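Local structure of universal stress protein (7MQ5) at residues A[85-96]-A[115-126]; A[149-157]-A[241-249]. The protein is of unknown function but belongs to the universal stress protein family, whose members are generally linked to bacterial survival under stress. All coordinates share one frame; numbering follows the deposited sequence. Where two conformers were deposited one is given.

Interaction 1. Residues A[85-96]-A[115-126]; sequences QQAEGCGLIIKQ and LLRFAPCPVLMT
Ile93 and Lys95 of strand 92-96 pair in parallel with residues 122-126 through four backbone hydrogen bonds: Ile93 N to Pro122 O, Leu124 N to Ile93 O (2.8 Å), Lys95 N to Leu124 O and Thr126 N to Lys95 O. On one face, Ile94 and Leu124 run alongside each other in the same sense, CG2 of Ile94 4.0 Å from CD2 of Leu124. Ile94 CG2 also meets Thr126 CG2, while Thr126 OG1 sits 3.3 Å from Gln96 CB. On the other face Ile93 reaches back to the loop, its CD1 3.7 Å from Cys121 SG and 4.1 Å from Ala119 CB. Lys95 stretches out with CG anti to the backbone N (chi1 -177°), so that its chain passes slantwise over Leu115, CD 4.0 Å from Leu115 CD2; the chain turns at chi4, and NZ donates a hydrogen bond to Gln96 O and forms a salt bridge with Asp112. Before the strand, Gln85 OE1 rests 3.4 Å from Pro120 CG. Its amide is fixed from both ends, NE2 giving a nearly straight bond to Cys90 O and OE1 accepting from Gln86 NE2. The Gln96 amide is held by Glu20 and the backbone N of Leu22. Helix 110-118 completes this beta-alpha-beta unit on the Ile93 and Lys95 face, helix 22-34 packs against Ile94 and Thr126, and strands 9-13 and 270-274 flank the pair.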
ATOM      1  N   GLN A  85      -2.503  -8.097  13.711  1.00 10.98           N
ATOM      2  CA  GLN A  85      -2.466  -6.617  13.616  1.00 11.24           C
ATOM      3  C   GLN A  85      -3.252  -6.012  14.788  1.00 11.61           C
ATOM      4  O   GLN A  85      -2.794  -5.008  15.373  1.00 12.88           O
ATOM      5  CB  GLN A  85      -3.033  -6.195  12.262  1.00 11.24           C
ATOM      6  CG  GLN A  85      -3.062  -4.686  12.061  1.00 11.95           C
ATOM      7  CD  GLN A  85      -4.315  -4.026  12.587  1.00 12.95           C
ATOM      8  OE1 GLN A  85      -5.391  -4.623  12.638  1.00 14.75           O
ATOM      9  NE2 GLN A  85      -4.198  -2.752  12.932  1.00 15.21           N
ATOM     10  N   GLN A  86      -4.397  -6.605  15.115  1.00 12.42           N
ATOM     11  CA  GLN A  86      -5.227  -6.091  16.230  1.00 13.98           C
ATOM     12  C   GLN A  86      -4.510  -6.286  17.573  1.00 14.64           C
ATOM     13  O   GLN A  86      -4.482  -5.338  18.384  1.00 17.01           O
ATOM     14  CB  GLN A  86      -6.588  -6.798  16.215  1.00 14.75           C
ATOM     15  CG  GLN A  86      -7.467  -6.363  15.049  1.00 14.28           C
ATOM     16  CD  GLN A  86      -7.981  -4.967  15.288  1.00 16.02           C
ATOM     17  OE1 GLN A  86      -8.726  -4.722  16.236  1.00 20.12           O
ATOM     18  NE2 GLN A  86      -7.577  -4.041  14.438  1.00 16.66           N
ATOM     19  N   ALA A  87      -3.950  -7.471  17.793  1.00 13.47           N
ATOM     20  CA  ALA A  87      -3.284  -7.788  19.077  1.00 14.26           C
ATOM     21  C   ALA A  87      -2.071  -6.886  19.307  1.00 14.25           C
ATOM     22  O   ALA A  87      -1.855  -6.435  20.447  1.00 16.99           O
ATOM     23  CB  ALA A  87      -2.856  -9.231  19.083  1.00 15.80           C
ATOM     24  N   GLU A  88      -1.305  -6.614  18.253  1.00 13.21           N
ATOM     25  CA  GLU A  88      -0.027  -5.872  18.378  1.00 13.50           C
ATOM     26  C   GLU A  88      -0.207  -4.376  18.089  1.00 14.14           C
ATOM     27  O   GLU A  88       0.742  -3.618  18.350  1.00 17.57           O
ATOM     28  CB  GLU A  88       0.996  -6.546  17.464  1.00 15.05           C
ATOM     29  CG  GLU A  88       1.312  -7.968  17.883  1.00 15.88           C
ATOM     30  CD  GLU A  88       2.047  -8.077  19.202  1.00 19.30           C
ATOM     31  OE1 GLU A  88       2.733  -7.114  19.571  1.00 19.88           O
ATOM     32  OE2 GLU A  88       1.917  -9.117  19.858  1.00 24.06           O
ATOM     33  N   GLY A  89      -1.379  -3.959  17.617  1.00 13.90           N
ATOM     34  CA  GLY A  89      -1.612  -2.527  17.342  1.00 14.80           C
ATOM     35  C   GLY A  89      -0.786  -1.999  16.182  1.00 13.64           C
ATOM     36  O   GLY A  89      -0.472  -0.812  16.173  1.00 16.92           O
ATOM     37  N   CYS A  90      -0.497  -2.826  15.187  1.00 12.63           N
ATOM     38  CA  CYS A  90       0.367  -2.376  14.069  1.00 12.51           C
ATOM     39  C   CYS A  90      -0.370  -1.393  13.152  1.00 12.18           C
ATOM     40  O   CYS A  90      -1.592  -1.537  12.958  1.00 13.84           O
ATOM     41  CB  CYS A  90       0.888  -3.571  13.280  1.00 13.37           C
ATOM     42  SG  CYS A  90       1.830  -4.733  14.305  1.00 15.76           S
ATOM     43  N   GLY A  91       0.378  -0.432  12.611  1.00 11.34           N
ATOM     44  CA  GLY A  91      -0.150   0.605  11.705  1.00 12.08           C
ATOM     45  C   GLY A  91       0.112   0.324  10.239  1.00 11.24           C
ATOM     46  O   GLY A  91      -0.284   1.130   9.394  1.00 11.98           O
ATOM     47  N   LEU A  92       0.766  -0.788   9.930  1.00  9.42           N
ATOM     48  CA  LEU A  92       1.062  -1.188   8.538  1.00  8.99           C
ATOM     49  C   LEU A  92       1.212  -2.702   8.542  1.00  8.50           C
ATOM     50  O   LEU A  92       1.799  -3.241   9.481  1.00 10.11           O
ATOM     51  CB  LEU A  92       2.366  -0.535   8.065  1.00  9.87           C
ATOM     52  CG  LEU A  92       2.901  -0.947   6.692  1.00  9.68           C
ATOM     53  CD1 LEU A  92       1.959  -0.526   5.561  1.00  9.77           C
ATOM     54  CD2 LEU A  92       4.279  -0.351   6.467  1.00 10.51           C
ATOM     55  N   ILE A  93       0.678  -3.344   7.516  1.00  8.28           N
ATOM     56  CA  ILE A  93       0.921  -4.783   7.241  1.00  8.39           C
ATOM     57  C   ILE A  93       1.742  -4.860   5.956  1.00  8.38           C
ATOM     58  O   ILE A  93       1.340  -4.226   4.969  1.00  9.11           O
ATOM     59  CB  ILE A  93      -0.403  -5.545   7.094  1.00  9.03           C
ATOM     60  CG1 ILE A  93      -1.228  -5.489   8.378  1.00  9.99           C
ATOM     61  CG2 ILE A  93      -0.154  -6.975   6.641  1.00 10.16           C
ATOM     62  CD1 ILE A  93      -2.661  -5.945   8.219  1.00  9.94           C
ATOM     63  N   ILE A  94       2.832  -5.616   5.975  1.00  8.26           N
ATOM     64  CA  ILE A  94       3.641  -5.864   4.756  1.00  8.30           C
ATOM     65  C   ILE A  94       3.539  -7.354   4.440  1.00  8.51           C
ATOM     66  O   ILE A  94       3.859  -8.200   5.305  1.00  9.46           O
ATOM     67  CB  ILE A  94       5.101  -5.427   4.903  1.00  9.24           C
ATOM     68  CG1 ILE A  94       5.211  -3.971   5.364  1.00  9.36           C
ATOM     69  CG2 ILE A  94       5.849  -5.685   3.599  1.00  9.86           C
ATOM     70  CD1 ILE A  94       6.641  -3.494   5.515  1.00 10.76           C
ATOM     71  N   LYS A  95       3.096  -7.656   3.218  1.00  8.93           N
ATOM     72  CA  LYS A  95       2.996  -9.058   2.774  1.00  9.94           C
ATOM     73  C   LYS A  95       3.467  -9.157   1.325  1.00 10.11           C
ATOM     74  O   LYS A  95       3.089  -8.305   0.496  1.00 11.20           O
ATOM     75  CB  LYS A  95       1.563  -9.566   2.900  1.00 12.23           C
ATOM     76  CG  LYS A  95       1.448 -11.026   2.512  1.00 14.31           C
ATOM     77  CD  LYS A  95       0.103 -11.664   2.714  1.00 17.87           C
ATOM     78  CE  LYS A  95       0.092 -13.099   2.209  1.00 20.64           C
ATOM     79  NZ  LYS A  95       0.305 -13.183   0.737  1.00 23.37           N
ATOM     80  N   GLN A  96       4.233 -10.193   1.027  1.00 10.81           N
ATOM     81  CA  GLN A  96       4.671 -10.417  -0.362  1.00 10.95           C
ATOM     82  C   GLN A  96       3.597 -11.184  -1.134  1.00 11.49           C
ATOM     83  O   GLN A  96       3.002 -12.146  -0.613  1.00 12.60           O
ATOM     84  CB  GLN A  96       5.997 -11.173  -0.386  1.00 12.73           C
ATOM     85  CG  GLN A  96       6.476 -11.473  -1.797  1.00 13.15           C
ATOM     86  CD  GLN A  96       7.923 -11.897  -1.891  1.00 14.54           C
ATOM     87  OE1 GLN A  96       8.633 -12.073  -0.895  1.00 15.15           O
ATOM     88  NE2 GLN A  96       8.368 -12.073  -3.120  1.00 17.17           N
ATOM     89  N   LEU A 115      -7.605 -10.036   2.637  1.00 12.08           N
ATOM     90  CA  LEU A 115      -6.736  -9.222   3.519  1.00 11.68           C
ATOM     91  C   LEU A 115      -6.910  -7.741   3.158  1.00 11.42           C
ATOM     92  O   LEU A 115      -7.073  -6.900   4.061  1.00 12.11           O
ATOM     93  CB  LEU A 115      -5.274  -9.647   3.346  1.00 11.78           C
ATOM     94  CG  LEU A 115      -4.258  -8.781   4.082  1.00 11.93           C
ATOM     95  CD1 LEU A 115      -4.503  -8.800   5.576  1.00 12.42           C
ATOM     96  CD2 LEU A 115      -2.843  -9.222   3.752  1.00 12.97           C
ATOM     97  N   LEU A 116      -6.830  -7.423   1.871  1.00 11.33           N
ATOM     98  CA  LEU A 116      -6.948  -5.999   1.468  1.00 11.31           C
ATOM     99  C   LEU A 116      -8.330  -5.428   1.783  1.00 11.73           C
ATOM    100  O   LEU A 116      -8.428  -4.251   2.127  1.00 12.71           O
ATOM    101  CB  LEU A 116      -6.668  -5.873  -0.026  1.00 11.14           C
ATOM    102  CG  LEU A 116      -5.219  -6.100  -0.431  1.00 11.95           C
ATOM    103  CD1 LEU A 116      -5.076  -6.080  -1.936  1.00 16.04           C
ATOM    104  CD2 LEU A 116      -4.301  -5.075   0.212  1.00 14.08           C
ATOM    105  N   ARG A 117      -9.371  -6.243   1.649  0.60 11.64           N
ATOM    106  CA  ARG A 117     -10.751  -5.781   1.916  0.60 12.68           C
ATOM    107  C   ARG A 117     -10.918  -5.426   3.397  0.60 12.91           C
ATOM    108  O   ARG A 117     -11.365  -4.302   3.698  0.60 13.87           O
ATOM    109  CB  ARG A 117     -11.702  -6.904   1.492  0.60 14.80           C
ATOM    110  CG  ARG A 117     -13.174  -6.602   1.694  0.60 18.02           C
ATOM    111  CD  ARG A 117     -14.014  -7.628   0.955  0.60 21.13           C
ATOM    112  NE  ARG A 117     -13.696  -7.658  -0.470  0.60 22.09           N
ATOM    113  CZ  ARG A 117     -13.085  -8.647  -1.124  0.60 23.57           C
ATOM    114  NH1 ARG A 117     -12.740  -9.769  -0.513  0.60 25.87           N
ATOM    115  NH2 ARG A 117     -12.852  -8.517  -2.418  0.60 26.11           N
ATOM    116  N   PHE A 118     -10.461  -6.314   4.281  1.00 12.39           N
ATOM    117  CA  PHE A 118     -10.795  -6.177   5.725  1.00 13.65           C
ATOM    118  C   PHE A 118      -9.710  -5.531   6.577  1.00 11.91           C
ATOM    119  O   PHE A 118     -10.029  -5.200   7.725  1.00 12.84           O
ATOM    120  CB  PHE A 118     -11.217  -7.542   6.273  1.00 16.11           C
ATOM    121  CG  PHE A 118     -12.528  -8.000   5.692  1.00 19.35           C
ATOM    122  CD1 PHE A 118     -13.709  -7.347   6.023  1.00 24.94           C
ATOM    123  CD2 PHE A 118     -12.582  -9.043   4.784  1.00 19.91           C
ATOM    124  CE1 PHE A 118     -14.921  -7.739   5.471  1.00 28.69           C
ATOM    125  CE2 PHE A 118     -13.794  -9.440   4.240  1.00 26.03           C
ATOM    126  CZ  PHE A 118     -14.960  -8.786   4.580  1.00 25.48           C
ATOM    127  N   ALA A 119      -8.496  -5.352   6.067  1.00 11.33           N
ATOM    128  CA  ALA A 119      -7.447  -4.793   6.950  1.00 11.25           C
ATOM    129  C   ALA A 119      -7.809  -3.378   7.375  1.00 10.66           C
ATOM    130  O   ALA A 119      -8.024  -2.515   6.524  1.00 11.85           O
ATOM    131  CB  ALA A 119      -6.122  -4.815   6.249  1.00 11.19           C
ATOM    132  N   PRO A 120      -7.800  -3.079   8.692  1.00 11.63           N
ATOM    133  CA  PRO A 120      -8.139  -1.734   9.159  1.00 12.32           C
ATOM    134  C   PRO A 120      -6.917  -0.817   9.279  1.00 12.17           C
ATOM    135  O   PRO A 120      -6.807  -0.030  10.204  1.00 14.84           O
ATOM    136  CB  PRO A 120      -8.785  -2.025  10.517  1.00 13.99           C
ATOM    137  CG  PRO A 120      -7.999  -3.202  11.033  1.00 14.72           C
ATOM    138  CD  PRO A 120      -7.688  -4.040   9.809  1.00 13.25           C
ATOM    139  N   CYS A 121      -6.023  -0.934   8.310  1.00 11.42           N
ATOM    140  CA  CYS A 121      -4.782  -0.144   8.281  1.00 10.97           C
ATOM    141  C   CYS A 121      -4.201  -0.237   6.881  1.00 10.48           C
ATOM    142  O   CYS A 121      -4.640  -1.071   6.081  1.00 11.06           O
ATOM    143  CB  CYS A 121      -3.769  -0.679   9.291  1.00 12.05           C
ATOM    144  SG  CYS A 121      -3.232  -2.390   8.998  1.00 14.00           S
ATOM    145  N   PRO A 122      -3.192   0.600   6.559  1.00  9.99           N
ATOM    146  CA  PRO A 122      -2.470   0.482   5.298  1.00  9.66           C
ATOM    147  C   PRO A 122      -1.876  -0.924   5.110  1.00  8.47           C
ATOM    148  O   PRO A 122      -1.407  -1.539   6.067  1.00  9.03           O
ATOM    149  CB  PRO A 122      -1.361   1.541   5.440  1.00 10.52           C
ATOM    150  CG  PRO A 122      -1.977   2.595   6.339  1.00 11.41           C
ATOM    151  CD  PRO A 122      -2.792   1.793   7.322  1.00 11.07           C
ATOM    152  N   VAL A 123      -1.944  -1.413   3.880  1.00  8.37           N
ATOM    153  CA  VAL A 123      -1.326  -2.711   3.516  1.00  8.28           C
ATOM    154  C   VAL A 123      -0.361  -2.478   2.359  1.00  7.87           C
ATOM    155  O   VAL A 123      -0.774  -1.906   1.335  1.00  8.86           O
ATOM    156  CB  VAL A 123      -2.364  -3.767   3.112  1.00  8.67           C
ATOM    157  CG1 VAL A 123      -1.671  -5.058   2.707  1.00  9.83           C
ATOM    158  CG2 VAL A 123      -3.364  -4.025   4.230  1.00  9.75           C
ATOM    159  N   LEU A 124       0.883  -2.905   2.539  1.00  7.97           N
ATOM    160  CA  LEU A 124       1.891  -2.900   1.464  1.00  8.34           C
ATOM    161  C   LEU A 124       1.996  -4.321   0.922  1.00  8.08           C
ATOM    162  O   LEU A 124       2.435  -5.226   1.635  1.00  9.59           O
ATOM    163  CB  LEU A 124       3.235  -2.440   2.024  1.00  8.66           C
ATOM    164  CG  LEU A 124       4.404  -2.492   1.048  1.00  9.96           C
ATOM    165  CD1 LEU A 124       4.176  -1.584  -0.156  1.00 11.21           C
ATOM    166  CD2 LEU A 124       5.696  -2.138   1.761  1.00 11.22           C
HETATM  167  N   MSE A 125       1.525  -4.509  -0.309  1.00  8.72           N
HETATM  168  CA  MSE A 125       1.649  -5.765  -1.023  0.55  9.97           C
HETATM  169  C   MSE A 125       2.895  -5.669  -1.891  1.00  9.68           C
HETATM  170  O   MSE A 125       2.930  -4.844  -2.805  1.00 10.83           O
HETATM  171  CB  MSE A 125       0.445  -5.987  -1.939  0.55 12.08           C
HETATM  172  CG  MSE A 125      -0.871  -6.162  -1.221  0.55 13.58           C
HETATM  173 SE   MSE A 125      -0.928  -7.770  -0.108  0.55 13.84          SE
HETATM  174  CE  MSE A 125      -0.407  -9.089  -1.469  0.55 17.48           C
ATOM    175  N   THR A 126       3.926  -6.460  -1.585  1.00  9.88           N
ATOM    176  CA  THR A 126       5.143  -6.381  -2.383  1.00 10.96           C
ATOM    177  C   THR A 126       4.984  -7.278  -3.613  1.00 11.72           C
ATOM    178  O   THR A 126       4.595  -8.443  -3.461  1.00 13.52           O
ATOM    179  CB  THR A 126       6.411  -6.656  -1.560  1.00 12.06           C
ATOM    180  OG1 THR A 126       6.586  -8.049  -1.291  1.00 15.82           O
ATOM    181  CG2 THR A 126       6.432  -5.898  -0.251  1.00 13.34           C
TER
HETATM  182  O   HOH W   1       6.355 -10.622  -5.117  1.00 22.54           O

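Interaction 2. Residues A[149-157]-A[241-249]; sequences EHRSLHAGI and TVIGTVART
Helix 149-157 runs nearly antiparallel to strand 241-244, at 162° with the axes 8.5 Å apart, and its first turn faces the loop that leaves the strand. At the inner end the side chains of Ile157 and Val242 pass one another head to tail, CG2 of Ile157 4.0 Å from CG1 of Val242. With CG1 beside its backbone N (chi1 -70°), Ile157 carries CD1 to the backbone of Gly244, 3.7 Å from its N. Leu153 comes down next to it and sets CD2 3.4 Å from Thr245 O; Gly244, lacking a side chain, lets both residues close onto the strand end. Farther out, Ala247 turns its methyl toward the helix and meets His150 obliquely, CB 3.5 Å from CE1. One water links His150 NE2 to Ala247 N, and another lies within hydrogen-bonding distance of both Glu149 OE1 and Ala247 O. The outermost tie is a side-on salt bridge: NE of Arg248 donates to Glu149 OE1 on its syn side, though somewhat out of the carboxylate plane, and NH1 lies 2.9 Å from Glu149 OE2. Both oxygens lie close to the guanidinium plane, but that plane is turned 39° from the carboxylate, and NH1 meets OE2 from above the carboxylate plane. Asp147 OD1 accepts a bond from His150 N in the opening turn. A helix packed nearly antiparallel to a strand, on the parallel part of the sheet, with its N-terminal turn beside the loop after the strand's C-terminal end, is characteristic of the Rossmann-like alpha/beta fold of the HUP clan, to which universal stress proteins belong.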
ATOM      1  N   GLU A 149     -13.910  14.218   1.592  0.60 24.70           N
ATOM      2  CA  GLU A 149     -13.452  12.803   1.595  0.60 23.58           C
ATOM      3  C   GLU A 149     -12.269  12.612   0.634  0.60 21.43           C
ATOM      4  O   GLU A 149     -11.290  11.927   1.020  0.60 20.86           O
ATOM      5  CB  GLU A 149     -14.630  11.891   1.258  0.60 23.89           C
ATOM      6  CG  GLU A 149     -15.795  12.096   2.209  0.60 23.64           C
ATOM      7  CD  GLU A 149     -16.925  11.085   2.143  0.60 26.85           C
ATOM      8  OE1 GLU A 149     -16.763  10.047   1.466  0.60 34.65           O
ATOM      9  OE2 GLU A 149     -17.967  11.340   2.780  0.60 28.37           O
ATOM     10  N   HIS A 150     -12.333  13.189  -0.568  1.00 21.25           N
ATOM     11  CA  HIS A 150     -11.198  13.019  -1.516  1.00 19.50           C
ATOM     12  C   HIS A 150     -10.007  13.862  -1.044  1.00 19.57           C
ATOM     13  O   HIS A 150      -8.872  13.386  -1.177  1.00 19.48           O
ATOM     14  CB  HIS A 150     -11.626  13.290  -2.962  1.00 23.84           C
ATOM     15  CG  HIS A 150     -12.483  12.210  -3.529  1.00 25.69           C
ATOM     16  ND1 HIS A 150     -13.841  12.152  -3.303  1.00 27.94           N
ATOM     17  CD2 HIS A 150     -12.178  11.136  -4.290  1.00 28.77           C
ATOM     18  CE1 HIS A 150     -14.342  11.094  -3.914  1.00 30.53           C
ATOM     19  NE2 HIS A 150     -13.342  10.455  -4.527  1.00 32.14           N
ATOM     20  N   ARG A 151     -10.243  15.050  -0.482  1.00 20.12           N
ATOM     21  CA  ARG A 151      -9.098  15.874  -0.002  1.00 21.00           C
ATOM     22  C   ARG A 151      -8.288  15.084   1.034  1.00 19.60           C
ATOM     23  O   ARG A 151      -7.057  15.053   0.929  1.00 19.57           O
ATOM     24  CB  ARG A 151      -9.550  17.211   0.604  1.00 27.15           C
ATOM     25  CG  ARG A 151     -10.036  18.232  -0.414  1.00 31.63           C
ATOM     26  CD  ARG A 151     -10.096  19.643   0.155  1.00 35.81           C
ATOM     27  NE  ARG A 151     -10.860  19.742   1.396  1.00 42.01           N
ATOM     28  CZ  ARG A 151     -12.171  19.976   1.488  1.00 42.78           C
ATOM     29  NH1 ARG A 151     -12.914  20.135   0.405  1.00 36.71           N
ATOM     30  NH2 ARG A 151     -12.737  20.045   2.682  1.00 42.85           N
ATOM     31  N   SER A 152      -8.980  14.461   1.989  0.60 19.22           N
ATOM     32  CA  SER A 152      -8.333  13.672   3.067  0.60 20.78           C
ATOM     33  C   SER A 152      -7.583  12.476   2.473  0.60 17.74           C
ATOM     34  O   SER A 152      -6.410  12.278   2.819  0.60 18.34           O
ATOM     35  CB  SER A 152      -9.357  13.216   4.075  0.60 22.32           C
ATOM     36  OG  SER A 152      -8.782  12.325   5.015  0.60 26.25           O
ATOM     37  N   LEU A 153      -8.253  11.716   1.607  1.00 17.62           N
ATOM     38  CA  LEU A 153      -7.638  10.503   1.001  1.00 16.54           C
ATOM     39  C   LEU A 153      -6.407  10.918   0.180  1.00 14.05           C
ATOM     40  O   LEU A 153      -5.349  10.296   0.336  1.00 13.63           O
ATOM     41  CB  LEU A 153      -8.665   9.779   0.125  1.00 20.04           C
ATOM     42  CG  LEU A 153      -8.212   8.438  -0.446  1.00 21.90           C
ATOM     43  CD1 LEU A 153      -7.869   7.471   0.667  1.00 24.03           C
ATOM     44  CD2 LEU A 153      -9.281   7.838  -1.348  1.00 25.92           C
ATOM     45  N   HIS A 154      -6.535  11.953  -0.650  1.00 14.30           N
ATOM     46  CA  HIS A 154      -5.378  12.407  -1.465  1.00 14.16           C
ATOM     47  C   HIS A 154      -4.240  12.872  -0.554  1.00 13.98           C
ATOM     48  O   HIS A 154      -3.072  12.579  -0.882  1.00 13.48           O
ATOM     49  CB  HIS A 154      -5.785  13.516  -2.442  1.00 16.81           C
ATOM     50  CG  HIS A 154      -6.747  13.074  -3.484  1.00 17.66           C
ATOM     51  ND1 HIS A 154      -7.585  13.956  -4.133  1.00 20.42           N
ATOM     52  CD2 HIS A 154      -7.059  11.847  -3.942  1.00 19.57           C
ATOM     53  CE1 HIS A 154      -8.334  13.293  -4.986  1.00 21.90           C
ATOM     54  NE2 HIS A 154      -8.033  12.002  -4.892  1.00 23.65           N
ATOM     55  N   ALA A 155      -4.553  13.592   0.522  1.00 14.52           N
ATOM     56  CA  ALA A 155      -3.485  14.056   1.433  1.00 15.52           C
ATOM     57  C   ALA A 155      -2.750  12.834   1.996  1.00 14.31           C
ATOM     58  O   ALA A 155      -1.509  12.880   2.101  1.00 14.73           O
ATOM     59  CB  ALA A 155      -4.069  14.915   2.527  1.00 17.46           C
ATOM     60  N   GLY A 156      -3.479  11.757   2.318  1.00 14.06           N
ATOM     61  CA  GLY A 156      -2.828  10.556   2.876  1.00 13.75           C
ATOM     62  C   GLY A 156      -1.988   9.838   1.832  1.00 11.51           C
ATOM     63  O   GLY A 156      -0.869   9.373   2.141  1.00 12.03           O
ATOM     64  N   ILE A 157      -2.501   9.755   0.609  1.00 10.69           N
ATOM     65  CA  ILE A 157      -1.749   9.098  -0.494  1.00 10.25           C
ATOM     66  C   ILE A 157      -0.440   9.857  -0.722  1.00 10.67           C
ATOM     67  O   ILE A 157       0.623   9.226  -0.783  1.00 11.21           O
ATOM     68  CB  ILE A 157      -2.625   9.061  -1.760  1.00 10.75           C
ATOM     69  CG1 ILE A 157      -3.789   8.078  -1.605  1.00 11.27           C
ATOM     70  CG2 ILE A 157      -1.791   8.769  -3.002  1.00 12.16           C
ATOM     71  CD1 ILE A 157      -4.903   8.298  -2.604  1.00 11.63           C
ATOM     72  N   THR A 241       3.656   1.899  -6.062  1.00  8.96           N
ATOM     73  CA  THR A 241       2.493   2.742  -6.415  1.00  9.12           C
ATOM     74  C   THR A 241       1.638   2.836  -5.150  1.00  8.85           C
ATOM     75  O   THR A 241       1.353   1.806  -4.537  1.00  9.89           O
ATOM     76  CB  THR A 241       1.705   2.191  -7.612  1.00  9.53           C
ATOM     77  OG1 THR A 241       2.584   2.062  -8.731  1.00 10.32           O
ATOM     78  CG2 THR A 241       0.562   3.097  -8.005  1.00 11.05           C
ATOM     79  N   VAL A 242       1.232   4.042  -4.794  1.00  8.54           N
ATOM     80  CA  VAL A 242       0.360   4.296  -3.623  1.00  8.33           C
ATOM     81  C   VAL A 242      -1.021   4.641  -4.163  1.00  8.67           C
ATOM     82  O   VAL A 242      -1.141   5.577  -4.984  1.00  9.42           O
ATOM     83  CB  VAL A 242       0.911   5.418  -2.736  1.00  9.22           C
ATOM     84  CG1 VAL A 242       0.017   5.587  -1.515  1.00 10.03           C
ATOM     85  CG2 VAL A 242       2.362   5.163  -2.343  1.00  9.41           C
ATOM     86  N   ILE A 243      -2.027   3.888  -3.725  0.60  8.97           N
ATOM     87  CA  ILE A 243      -3.421   4.096  -4.184  0.60 10.03           C
ATOM     88  C   ILE A 243      -4.356   4.144  -2.980  0.60  9.40           C
ATOM     89  O   ILE A 243      -3.990   3.683  -1.872  0.60  9.99           O
ATOM     90  CB  ILE A 243      -3.873   2.993  -5.162  0.60 11.13           C
ATOM     91  CG1 ILE A 243      -4.064   1.645  -4.458  0.60 11.65           C
ATOM     92  CG2 ILE A 243      -2.934   2.886  -6.356  0.60 12.31           C
ATOM     93  CD1 ILE A 243      -4.663   0.579  -5.340  0.60 12.94           C
ATOM     94  N   GLY A 244      -5.527   4.723  -3.213  1.00 10.39           N
ATOM     95  CA  GLY A 244      -6.613   4.701  -2.231  1.00 10.94           C
ATOM     96  C   GLY A 244      -7.781   3.917  -2.788  1.00 12.29           C
ATOM     97  O   GLY A 244      -7.944   3.856  -4.017  1.00 14.46           O
ATOM     98  N   THR A 245      -8.519   3.259  -1.912  1.00 11.89           N
ATOM     99  CA  THR A 245      -9.777   2.588  -2.281  1.00 12.06           C
ATOM    100  C   THR A 245     -10.868   3.653  -2.482  1.00 12.91           C
ATOM    101  O   THR A 245     -10.640   4.845  -2.197  1.00 14.39           O
ATOM    102  CB  THR A 245     -10.105   1.504  -1.248  1.00 11.81           C
ATOM    103  OG1 THR A 245     -10.229   2.137   0.025  1.00 12.56           O
ATOM    104  CG2 THR A 245      -9.046   0.426  -1.204  1.00 13.02           C
ATOM    105  N   VAL A 246     -12.037   3.233  -2.943  1.00 13.65           N
ATOM    106  CA  VAL A 246     -13.122   4.190  -3.299  1.00 15.64           C
ATOM    107  C   VAL A 246     -13.586   4.959  -2.051  1.00 14.52           C
ATOM    108  O   VAL A 246     -13.621   4.398  -0.944  1.00 16.10           O
ATOM    109  CB  VAL A 246     -14.247   3.452  -4.053  1.00 18.92           C
ATOM    110  CG1 VAL A 246     -14.871   2.353  -3.206  1.00 16.28           C
ATOM    111  CG2 VAL A 246     -15.297   4.391  -4.619  1.00 26.02           C
ATOM    112  N   ALA A 247     -13.974   6.225  -2.227  1.00 17.00           N
ATOM    113  CA  ALA A 247     -14.322   7.083  -1.067  1.00 18.27           C
ATOM    114  C   ALA A 247     -15.538   6.538  -0.313  1.00 18.16           C
ATOM    115  O   ALA A 247     -15.578   6.684   0.928  1.00 20.46           O
ATOM    116  CB  ALA A 247     -14.549   8.499  -1.524  1.00 20.59           C
ATOM    117  N   ARG A 248     -16.491   5.951  -1.039  1.00 18.35           N
ATOM    118  CA  ARG A 248     -17.710   5.376  -0.417  1.00 20.61           C
ATOM    119  C   ARG A 248     -17.896   3.968  -0.967  1.00 18.64           C
ATOM    120  O   ARG A 248     -17.661   3.762  -2.171  1.00 18.27           O
ATOM    121  CB  ARG A 248     -18.931   6.256  -0.677  1.00 24.36           C
ATOM    122  CG  ARG A 248     -18.797   7.626  -0.039  1.00 27.65           C
ATOM    123  CD  ARG A 248     -20.058   8.447  -0.098  1.00 30.90           C
ATOM    124  NE  ARG A 248     -19.879   9.674   0.668  1.00 33.55           N
ATOM    125  CZ  ARG A 248     -20.816  10.592   0.860  1.00 35.57           C
ATOM    126  NH1 ARG A 248     -20.541  11.663   1.584  1.00 31.51           N
ATOM    127  NH2 ARG A 248     -22.021  10.438   0.339  1.00 38.67           N
ATOM    128  N   THR A 249     -18.330   3.051  -0.110  1.00 18.44           N
ATOM    129  CA  THR A 249     -18.451   1.643  -0.552  1.00 17.71           C
ATOM    130  C   THR A 249     -19.520   1.478  -1.632  1.00 16.86           C
ATOM    131  O   THR A 249     -20.489   2.272  -1.687  1.00 17.95           O
ATOM    132  CB  THR A 249     -18.788   0.708   0.615  1.00 18.89           C
ATOM    133  OG1 THR A 249     -18.732  -0.640   0.137  1.00 19.82           O
ATOM    134  CG2 THR A 249     -20.140   1.005   1.225  1.00 18.56           C
TER
HETATM  135  O   HOH W   2     -14.862   8.700   2.681  0.60 29.12           O
HETATM  136  O   HOH W   3     -13.421   7.610  -4.878  1.00 35.60           O

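In the fold
Both contacts involve the same mixed sheet, and their centres lie about 17 Å apart. Interaction 1 pairs neighbouring strands within it, whereas interaction 2 lays a helix over it. Strand 270-274 stands between them: it is hydrogen-bonded to strand 123-126 on one side, where it runs antiparallel, and to strand 240-244 on the other. Leu274 of that strand touches Pro122 of interaction 1 as well as Ile157 and Val242 of interaction 2. The two contacts do not touch directly, their nearest atoms being about 6 Å apart. Strands up to 123-126 lie in one half of the sheet and later ones in the other, consistent with two alpha/beta halves meeting at that antiparallel pair.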